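Local coordinates for protein CaaX farnesyltransferase beta subunit Ram1 (Aspergillus fumigatus, PDB 4L9P) that probably serves as the peptide-binding beta subunit of the zinc-dependent farnesyltransferase that attaches a farnesyl group to the cysteine of C-terminal CaaX sequences, at residues 368-373 and 434-439; 401-406 and 442-447. All coordinates share one frame; numbering follows the deposited sequence. Where two conformers were deposited one is given.

Contact 1 (368-373 and 434-439); sequences YSHWVG and TCYALT. With FII ([(3,7,11-trimethyl-dodeca-2,6,10-trienyloxycarbamoyl)-methyl]-phosphonic acid), chain Q.
The ring of Y436 packs against two aromatic side chains of the helix at 368-371, H370 and W371. CZ2 of W371 lies over one face of the tyrosine ring, displaced toward its rim and 3.6 Å from CZ of Y436, with the two planes inclined at 46°. Alongside, the rings of H370 and Y436 are nearly parallel (19°) but offset with little overlap; CD2 of H370 is 3.5 Å from both CD1 and CE1 of Y436. The sulfur of C435 sits over the centre of the opposite face of Y436. A chi1 of 167° lays the H370 ring alongside that of Y436, and ND1 of H370 comes to 3.5 Å from the methyl CG2 of T439.

Hydrogen bonds from outside the segments help hold H370 and W371: N374 bonds to H370 ND1, and the hydroxyl of Y432 to W371 NE1. H370 CD2 lies over one face of the indole and FII C12 over the opposite one, with W371 CH2 3.6 Å from FII C10. One turn back, Y368 OH donates a short 2.5 Å hydrogen bond to phosphonate oxygen O51 of FII. W371 and Y368 thus line the isoprenoid site, with H370 and Y436 behind W371, an aromatic-rich pocket as expected of a protein prenyltransferase beta subunit of alpha-alpha toroid fold.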
ATOM      1  N   TYR B 368       3.991   7.949  -0.641  1.00  2.59           N
ATOM      2  CA  TYR B 368       4.018   7.079  -1.824  1.00  3.02           C
ATOM      3  C   TYR B 368       5.389   7.153  -2.513  1.00  3.25           C
ATOM      4  O   TYR B 368       5.636   6.375  -3.421  1.00  3.15           O
ATOM      5  CB  TYR B 368       2.858   7.384  -2.812  1.00  2.94           C
ATOM      6  CG  TYR B 368       1.497   7.165  -2.125  1.00  3.15           C
ATOM      7  CD1 TYR B 368       1.282   6.000  -1.386  1.00  5.08           C
ATOM      8  CD2 TYR B 368       0.540   8.149  -2.158  1.00  3.50           C
ATOM      9  CE1 TYR B 368       0.041   5.792  -0.678  1.00  4.38           C
ATOM     10  CE2 TYR B 368      -0.688   7.979  -1.492  1.00  3.24           C
ATOM     11  CZ  TYR B 368      -0.878   6.814  -0.740  1.00  3.34           C
ATOM     12  OH  TYR B 368      -2.077   6.610  -0.090  1.00  4.35           O
ATOM     13  N   SER B 369       6.235   8.114  -2.107  1.00  3.42           N
ATOM     14  CA  SER B 369       7.598   8.084  -2.636  1.00  3.61           C
ATOM     15  C   SER B 369       8.238   6.729  -2.349  1.00  3.34           C
ATOM     16  O   SER B 369       9.022   6.217  -3.190  1.00  4.72           O
ATOM     17  CB  SER B 369       8.431   9.175  -1.949  1.00  4.03           C
ATOM     18  OG  SER B 369       7.765  10.412  -2.079  1.00  4.39           O
ATOM     19  N   HIS B 370       7.883   6.081  -1.219  1.00  3.25           N
ATOM     20  CA  HIS B 370       8.222   4.700  -0.997  1.00  3.85           C
ATOM     21  C   HIS B 370       7.244   3.732  -1.618  1.00  3.31           C
ATOM     22  O   HIS B 370       7.620   2.889  -2.469  1.00  4.19           O
ATOM     23  CB  HIS B 370       8.337   4.387   0.474  1.00  4.37           C
ATOM     24  CG  HIS B 370       8.371   2.916   0.717  1.00  4.29           C
ATOM     25  ND1 HIS B 370       9.390   2.112   0.219  1.00  5.38           N
ATOM     26  CD2 HIS B 370       7.477   2.079   1.332  1.00  4.60           C
ATOM     27  CE1 HIS B 370       9.111   0.840   0.518  1.00  6.38           C
ATOM     28  NE2 HIS B 370       7.958   0.790   1.188  1.00  6.76           N
ATOM     29  N   TRP B 371       5.943   3.834  -1.294  1.00  3.14           N
ATOM     30  CA  TRP B 371       5.068   2.694  -1.694  1.00  3.55           C
ATOM     31  C   TRP B 371       5.013   2.557  -3.209  1.00  4.43           C
ATOM     32  O   TRP B 371       5.037   1.430  -3.716  1.00  6.12           O
ATOM     33  CB  TRP B 371       3.638   2.877  -1.143  1.00  3.57           C
ATOM     34  CG  TRP B 371       3.603   2.994   0.372  1.00  3.42           C
ATOM     35  CD1 TRP B 371       3.248   4.096   1.113  1.00  4.06           C
ATOM     36  CD2 TRP B 371       3.988   1.992   1.309  1.00  3.47           C
ATOM     37  NE1 TRP B 371       3.390   3.846   2.456  1.00  4.60           N
ATOM     38  CE2 TRP B 371       3.846   2.560   2.619  1.00  4.09           C
ATOM     39  CE3 TRP B 371       4.410   0.677   1.183  1.00  4.37           C
ATOM     40  CZ2 TRP B 371       4.181   1.852   3.785  1.00  5.79           C
ATOM     41  CZ3 TRP B 371       4.747  -0.022   2.331  1.00  6.10           C
ATOM     42  CH2 TRP B 371       4.600   0.566   3.625  1.00  6.06           C
ATOM     43  N   VAL B 372       4.873   3.681  -3.944  1.00  3.09           N
ATOM     44  CA  VAL B 372       4.916   3.618  -5.398  1.00  3.66           C
ATOM     45  C   VAL B 372       6.381   3.608  -5.870  1.00  3.83           C
ATOM     46  O   VAL B 372       6.732   2.809  -6.740  1.00  4.97           O
ATOM     47  CB  VAL B 372       4.123   4.794  -6.012  1.00  3.80           C
ATOM     48  CG1 VAL B 372       4.332   4.874  -7.507  1.00  4.81           C
ATOM     49  CG2 VAL B 372       2.619   4.628  -5.681  1.00  4.78           C
ATOM     50  N   GLY B 373       7.241   4.479  -5.304  1.00  4.11           N
ATOM     51  CA  GLY B 373       8.619   4.615  -5.822  1.00  4.55           C
ATOM     52  C   GLY B 373       9.351   3.278  -5.811  1.00  4.27           C
ATOM     53  O   GLY B 373      10.038   2.920  -6.777  1.00  6.18           O
ATOM     54  N   THR B 434       8.037  11.187   7.315  1.00  5.37           N
ATOM     55  CA  THR B 434       9.469  11.479   7.283  1.00  5.29           C
ATOM     56  C   THR B 434      10.219  10.221   6.824  1.00  5.71           C
ATOM     57  O   THR B 434      11.051  10.286   5.877  1.00  6.46           O
ATOM     58  CB  THR B 434       9.964  11.906   8.693  1.00  6.51           C
ATOM     59  OG1 THR B 434       9.262  13.082   9.073  1.00  6.12           O
ATOM     60  CG2 THR B 434      11.465  12.188   8.663  1.00  7.52           C
ATOM     61  N   CYS B 435       9.941   9.067   7.441  1.00  4.54           N
ATOM     62  CA  CYS B 435      10.589   7.855   6.975  1.00  4.76           C
ATOM     63  C   CYS B 435      10.386   7.584   5.468  1.00  3.91           C
ATOM     64  O   CYS B 435      11.358   7.283   4.718  1.00  4.40           O
ATOM     65  CB  CYS B 435      10.013   6.668   7.795  1.00  5.70           C
ATOM     66  SG  CYS B 435      10.517   5.029   7.242  1.00  7.05           S
ATOM     67  N   TYR B 436       9.120   7.619   5.025  1.00  3.62           N
ATOM     68  CA  TYR B 436       8.866   7.166   3.659  1.00  3.56           C
ATOM     69  C   TYR B 436       9.226   8.198   2.581  1.00  3.89           C
ATOM     70  O   TYR B 436       9.626   7.783   1.489  1.00  4.34           O
ATOM     71  CB  TYR B 436       7.429   6.626   3.510  1.00  3.65           C
ATOM     72  CG  TYR B 436       7.305   5.311   4.280  1.00  4.33           C
ATOM     73  CD1 TYR B 436       8.150   4.209   4.018  1.00  4.30           C
ATOM     74  CD2 TYR B 436       6.355   5.174   5.296  1.00  4.35           C
ATOM     75  CE1 TYR B 436       8.025   2.993   4.679  1.00  4.58           C
ATOM     76  CE2 TYR B 436       6.239   3.981   5.972  1.00  4.02           C
ATOM     77  CZ  TYR B 436       7.043   2.888   5.690  1.00  3.59           C
ATOM     78  OH  TYR B 436       6.927   1.692   6.383  1.00  4.21           O
ATOM     79  N   ALA B 437       9.177   9.502   2.891  1.00  3.97           N
ATOM     80  CA  ALA B 437       9.716  10.472   1.919  1.00  4.35           C
ATOM     81  C   ALA B 437      11.235  10.303   1.799  1.00  4.38           C
ATOM     82  O   ALA B 437      11.749  10.331   0.676  1.00  5.09           O
ATOM     83  CB  ALA B 437       9.395  11.887   2.329  1.00  5.42           C
ATOM     84  N   LEU B 438      11.932  10.070   2.918  1.00  4.84           N
ATOM     85  CA  LEU B 438      13.379   9.831   2.839  1.00  4.75           C
ATOM     86  C   LEU B 438      13.678   8.546   2.089  1.00  4.95           C
ATOM     87  O   LEU B 438      14.619   8.459   1.316  1.00  5.49           O
ATOM     88  CB  LEU B 438      14.004   9.815   4.231  1.00  4.66           C
ATOM     89  CG  LEU B 438      14.007  11.189   4.940  1.00  6.55           C
ATOM     90  CD1 LEU B 438      14.432  10.946   6.394  1.00  7.22           C
ATOM     91  CD2 LEU B 438      14.980  12.159   4.272  1.00  8.38           C
ATOM     92  N   THR B 439      12.861   7.513   2.314  1.00  4.16           N
ATOM     93  CA  THR B 439      13.087   6.220   1.665  1.00  5.26           C
ATOM     94  C   THR B 439      12.983   6.404   0.141  1.00  4.52           C
ATOM     95  O   THR B 439      13.819   5.931  -0.641  1.00  5.28           O
ATOM     96  CB  THR B 439      12.061   5.190   2.171  1.00  5.87           C
ATOM     97  OG1 THR B 439      12.320   4.896   3.549  1.00  6.94           O
ATOM     98  CG2 THR B 439      12.196   3.905   1.401  1.00  6.29           C
TER
HETATM   99  C1  FII Q 608       3.527  -2.756   5.136  1.00 11.11           C
HETATM  100  C2  FII Q 608       2.266  -1.945   5.271  1.00 10.84           C
HETATM  101  C6  FII Q 608       1.574  -2.058   6.563  1.00 12.73           C
HETATM  102  C10 FII Q 608       1.630  -1.449   4.037  1.00 10.00           C
HETATM  103  C11 FII Q 608       0.302  -0.692   4.011  1.00  9.72           C
HETATM  104  C12 FII Q 608       0.637   0.824   3.896  1.00  8.89           C
HETATM  105  C15 FII Q 608      -0.471   1.750   3.405  1.00 10.93           C
HETATM  106  C18 FII Q 608      -0.197   3.243   3.278  1.00 11.22           C
HETATM  107  C22 FII Q 608      -1.860   1.205   3.514  1.00 14.30           C
HETATM  108  C23 FII Q 608      -2.897   1.956   2.693  1.00 17.67           C
HETATM  109  C24 FII Q 608      -4.278   1.543   3.034  1.00 15.94           C
HETATM  110  C27 FII Q 608      -5.263   2.568   2.573  1.00 12.41           C
HETATM  111  C30 FII Q 608      -5.788   2.365   1.163  1.00 12.96           C
HETATM  112  C34 FII Q 608      -6.072   3.180   3.653  1.00 12.41           C
HETATM  113  C35 FII Q 608      -7.301   4.021   3.376  1.00 13.03           C
HETATM  114  O36 FII Q 608      -7.089   5.369   3.755  1.00 11.83           O
HETATM  115  N42 FII Q 608      -6.006   5.984   3.189  1.00 10.47           N
HETATM  116  C43 FII Q 608      -6.363   6.819   2.120  1.00  7.89           C
HETATM  117  O44 FII Q 608      -7.514   6.961   1.680  1.00  8.17           O
HETATM  118  C45 FII Q 608      -5.177   7.575   1.539  1.00  5.97           C
HETATM  119  P46 FII Q 608      -5.304   7.891  -0.298  1.00  4.74           P
HETATM  120  O49 FII Q 608      -5.705   6.599  -0.905  1.00  5.05           O
HETATM  121  O50 FII Q 608      -6.252   9.030  -0.506  1.00  7.34           O
HETATM  122  O51 FII Q 608      -3.854   8.284  -0.648  1.00  5.07           O

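Contact 2 (401-406 and 442-447)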
ATOM      1  N   TYR B 401       9.869   6.157 -14.751  1.00  7.33           N
ATOM      2  CA  TYR B 401       9.147   7.253 -14.124  1.00  6.43           C
ATOM      3  C   TYR B 401      10.154   8.426 -14.089  1.00  6.27           C
ATOM      4  O   TYR B 401      11.318   8.273 -14.488  1.00  7.11           O
ATOM      5  CB  TYR B 401       8.700   6.911 -12.679  1.00  6.18           C
ATOM      6  CG  TYR B 401       9.860   6.689 -11.747  1.00  5.76           C
ATOM      7  CD1 TYR B 401      10.589   5.525 -11.748  1.00  7.09           C
ATOM      8  CD2 TYR B 401      10.187   7.677 -10.825  1.00  6.17           C
ATOM      9  CE1 TYR B 401      11.680   5.330 -10.889  1.00  7.62           C
ATOM     10  CE2 TYR B 401      11.262   7.490  -9.918  1.00  6.80           C
ATOM     11  CZ  TYR B 401      12.004   6.316  -9.945  1.00  8.50           C
ATOM     12  OH  TYR B 401      13.072   6.189  -9.041  1.00 10.23           O
ATOM     13  N   SER B 402       9.705   9.583 -13.595  1.00  5.26           N
ATOM     14  CA  SER B 402      10.547  10.779 -13.521  1.00  5.18           C
ATOM     15  C   SER B 402      11.194  10.905 -12.154  1.00  4.85           C
ATOM     16  O   SER B 402      10.558  11.336 -11.170  1.00  6.56           O
ATOM     17  CB  SER B 402       9.704  12.042 -13.837  1.00  6.66           C
ATOM     18  OG  SER B 402      10.529  13.195 -13.630  1.00  7.01           O
ATOM     19  N   ARG B 403      12.496  10.615 -12.086  1.00  5.25           N
ATOM     20  CA  ARG B 403      13.227  10.838 -10.841  1.00  5.29           C
ATOM     21  C   ARG B 403      13.299  12.327 -10.495  1.00  5.08           C
ATOM     22  O   ARG B 403      13.217  12.703  -9.319  1.00  5.79           O
ATOM     23  CB  ARG B 403      14.648  10.234 -10.931  1.00  6.60           C
ATOM     24  CG  ARG B 403      14.669   8.691 -10.944  1.00  8.20           C
ATOM     25  CD  ARG B 403      16.187   8.153 -10.876  1.00 11.54           C
ATOM     26  NE  ARG B 403      17.023   8.596 -11.942  1.00 14.17           N
ATOM     27  CZ  ARG B 403      18.173   9.229 -11.794  1.00 11.65           C
ATOM     28  NH1 ARG B 403      18.745   9.457 -10.569  1.00 11.17           N
ATOM     29  NH2 ARG B 403      18.820   9.569 -12.892  1.00 13.14           N
ATOM     30  N   GLU B 404      13.399  13.168 -11.518  1.00  4.92           N
ATOM     31  CA  GLU B 404      13.426  14.614 -11.292  1.00  5.60           C
ATOM     32  C   GLU B 404      12.116  15.026 -10.591  1.00  5.35           C
ATOM     33  O   GLU B 404      12.158  15.768  -9.622  1.00  5.76           O
ATOM     34  CB  GLU B 404      13.523  15.357 -12.646  1.00  7.00           C
ATOM     35  CG  GLU B 404      13.342  16.862 -12.472  1.00  8.27           C
ATOM     36  CD  GLU B 404      13.566  17.704 -13.716  1.00  9.86           C
ATOM     37  OE1 GLU B 404      13.732  17.114 -14.800  1.00 12.04           O
ATOM     38  OE2 GLU B 404      13.660  18.947 -13.558  1.00 10.76           O
ATOM     39  N   GLY B 405      10.975  14.610 -11.156  1.00  4.77           N
ATOM     40  CA  GLY B 405       9.699  15.008 -10.550  1.00  5.26           C
ATOM     41  C   GLY B 405       9.565  14.586  -9.095  1.00  5.83           C
ATOM     42  O   GLY B 405       9.170  15.363  -8.219  1.00  5.13           O
ATOM     43  N   LEU B 406       9.944  13.343  -8.810  1.00  4.77           N
ATOM     44  CA  LEU B 406       9.798  12.862  -7.440  1.00  4.99           C
ATOM     45  C   LEU B 406      10.693  13.623  -6.486  1.00  4.86           C
ATOM     46  O   LEU B 406      10.333  13.938  -5.356  1.00  4.69           O
ATOM     47  CB  LEU B 406      10.061  11.350  -7.396  1.00  5.05           C
ATOM     48  CG  LEU B 406       9.889  10.754  -6.016  1.00  4.98           C
ATOM     49  CD1 LEU B 406       8.453  10.950  -5.521  1.00  5.24           C
ATOM     50  CD2 LEU B 406      10.314   9.250  -5.988  1.00  5.92           C
ATOM     51  N   SER B 442      15.923   8.200  -1.273  1.00  4.49           N
ATOM     52  CA  SER B 442      17.081   7.284  -1.421  1.00  4.85           C
ATOM     53  C   SER B 442      16.926   6.479  -2.697  1.00  5.66           C
ATOM     54  O   SER B 442      17.897   6.275  -3.443  1.00  6.64           O
ATOM     55  CB  SER B 442      17.248   6.410  -0.193  1.00  5.40           C
ATOM     56  OG  SER B 442      18.400   5.574  -0.417  1.00  7.07           O
ATOM     57  N   THR B 443      15.727   5.940  -2.979  1.00  4.80           N
ATOM     58  CA  THR B 443      15.533   5.091  -4.167  0.67  5.76           C
ATOM     59  C   THR B 443      15.993   5.774  -5.439  1.00  5.31           C
ATOM     60  O   THR B 443      16.615   5.160  -6.306  1.00  6.57           O
ATOM     61  CB  THR B 443      14.012   4.783  -4.332  0.67  7.33           C
ATOM     62  OG1 THR B 443      13.574   4.047  -3.199  0.67  8.99           O
ATOM     63  CG2 THR B 443      13.651   4.039  -5.652  0.67  7.16           C
ATOM     64  N   VAL B 444      15.690   7.076  -5.563  1.00  4.96           N
ATOM     65  CA  VAL B 444      16.093   7.771  -6.798  1.00  6.51           C
ATOM     66  C   VAL B 444      17.607   7.937  -6.937  1.00  6.89           C
ATOM     67  O   VAL B 444      18.097   8.231  -8.040  1.00  8.47           O
ATOM     68  CB  VAL B 444      15.429   9.150  -6.997  1.00  8.98           C
ATOM     69  CG1 VAL B 444      13.896   9.102  -6.923  1.00  9.94           C
ATOM     70  CG2 VAL B 444      15.946  10.197  -6.080  1.00 10.96           C
ATOM     71  N   GLN B 445      18.309   7.758  -5.844  1.00  5.87           N
ATOM     72  CA  GLN B 445      19.768   7.969  -5.839  1.00  5.20           C
ATOM     73  C   GLN B 445      20.554   6.712  -6.132  1.00  6.78           C
ATOM     74  O   GLN B 445      21.797   6.777  -6.109  1.00  6.06           O
ATOM     75  CB  GLN B 445      20.153   8.545  -4.487  1.00  5.93           C
ATOM     76  CG  GLN B 445      19.503   9.869  -4.226  1.00  5.69           C
ATOM     77  CD  GLN B 445      19.736  10.360  -2.787  1.00  6.42           C
ATOM     78  OE1 GLN B 445      20.038   9.572  -1.875  1.00  7.86           O
ATOM     79  NE2 GLN B 445      19.532  11.660  -2.568  1.00  6.54           N
ATOM     80  N   TYR B 446      19.913   5.563  -6.353  1.00  7.30           N
ATOM     81  CA  TYR B 446      20.634   4.317  -6.607  1.00  6.21           C
ATOM     82  C   TYR B 446      20.058   3.554  -7.765  1.00  6.50           C
ATOM     83  O   TYR B 446      18.832   3.610  -8.017  1.00  7.79           O
ATOM     84  CB  TYR B 446      20.553   3.363  -5.363  1.00  5.57           C
ATOM     85  CG  TYR B 446      21.312   3.976  -4.231  1.00  5.48           C
ATOM     86  CD1 TYR B 446      22.691   3.771  -4.157  1.00  6.27           C
ATOM     87  CD2 TYR B 446      20.697   4.819  -3.284  1.00  6.05           C
ATOM     88  CE1 TYR B 446      23.467   4.442  -3.215  1.00  6.90           C
ATOM     89  CE2 TYR B 446      21.436   5.486  -2.280  1.00  7.12           C
ATOM     90  CZ  TYR B 446      22.823   5.323  -2.292  1.00  7.65           C
ATOM     91  OH  TYR B 446      23.581   6.018  -1.399  1.00  8.35           O
ATOM     92  N   TYR B 447      20.936   2.806  -8.435  0.51  6.88           N
ATOM     93  CA  TYR B 447      20.519   1.652  -9.252  0.51  7.29           C
ATOM     94  C   TYR B 447      20.308   0.501  -8.254  0.51  6.91           C
ATOM     95  O   TYR B 447      21.252   0.163  -7.496  0.51  7.70           O
ATOM     96  CB  TYR B 447      21.673   1.257 -10.189  0.51  6.99           C
ATOM     97  CG  TYR B 447      22.040   2.323 -11.213  0.51  7.70           C
ATOM     98  CD1 TYR B 447      21.280   2.479 -12.352  0.51  8.72           C
ATOM     99  CD2 TYR B 447      23.191   3.116 -11.073  0.51  7.83           C
ATOM    100  CE1 TYR B 447      21.620   3.427 -13.318  0.51  9.57           C
ATOM    101  CE2 TYR B 447      23.538   4.077 -12.018  0.51  8.34           C
ATOM    102  CZ  TYR B 447      22.736   4.232 -13.141  0.51 10.89           C
ATOM    103  OH  TYR B 447      23.068   5.173 -14.100  0.51 13.46           O
TER
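V444, in the C-terminal part of helix 431-444, meets the first turn of helix 403-413 with both its side chain and its carbonyl, and R403 answers both. The aliphatic part of the arginine slides past the valine in the opposite direction, with CG of R403 4.0 Å from CB of V444. A bend at chi3 (-59°) then turns the guanidinium toward the backbone, where NH1 of R403 donates to O of V444 at 2.9 Å. The bond is nearly straight at the hydrogen (157°); the acceptor lies close to the guanidinium plane, and the donor approaches nearly along the C=O axis. NE of the same arginine forms a salt bridge with D481, so the guanidinium has a carbonyl and a carboxylate as partners, which should limit its rotation.

Within the alpha-alpha toroid, the contact ties the start of one helix to the stretch leading from helix 431-444 to strand 446-449 of a two-stranded antiparallel sheet. S402 is the N-cap of helix 403-413, its OG accepting from the backbone N of G405 at 2.9 Å.

The branch CG1 of V444 points at L406, which crosses it obliquely and places CD2 3.7 Å from CG1 of V444. Y401 comes in from the flank, at about a right angle, and its OH also lies 3.7 Å from CG1 of V444, which sits at the ring's edge near its plane. On the backbone side, O of Y401 accepts a hydrogen bond from N344 of the alpha subunit Ram2, bringing this corner to the subunit interface.

In the fold
Contacts 1 and 2 have centres 11 Å apart within the alpha-alpha toroid domain and share helix 431-444: contact 1 uses its middle, contact 2 its C-terminal part. Their segments alternate along the chain, in the order 368-373, 401-406, 434-439, 442-447, and helix 431-444 packs against both the short helix 368-371 and the start of helix 403-413. The contacts also touch directly: S369 OG, hydrogen-bonded to G366 O, packs 3.6 Å from L406 CD1. Contact 1 faces the ligand and zinc, whereas contact 2 lies farther from the chain centre; helix 431-444 therefore runs from behind the active site to a contact whose other segment, 401-406, touches the alpha subunit.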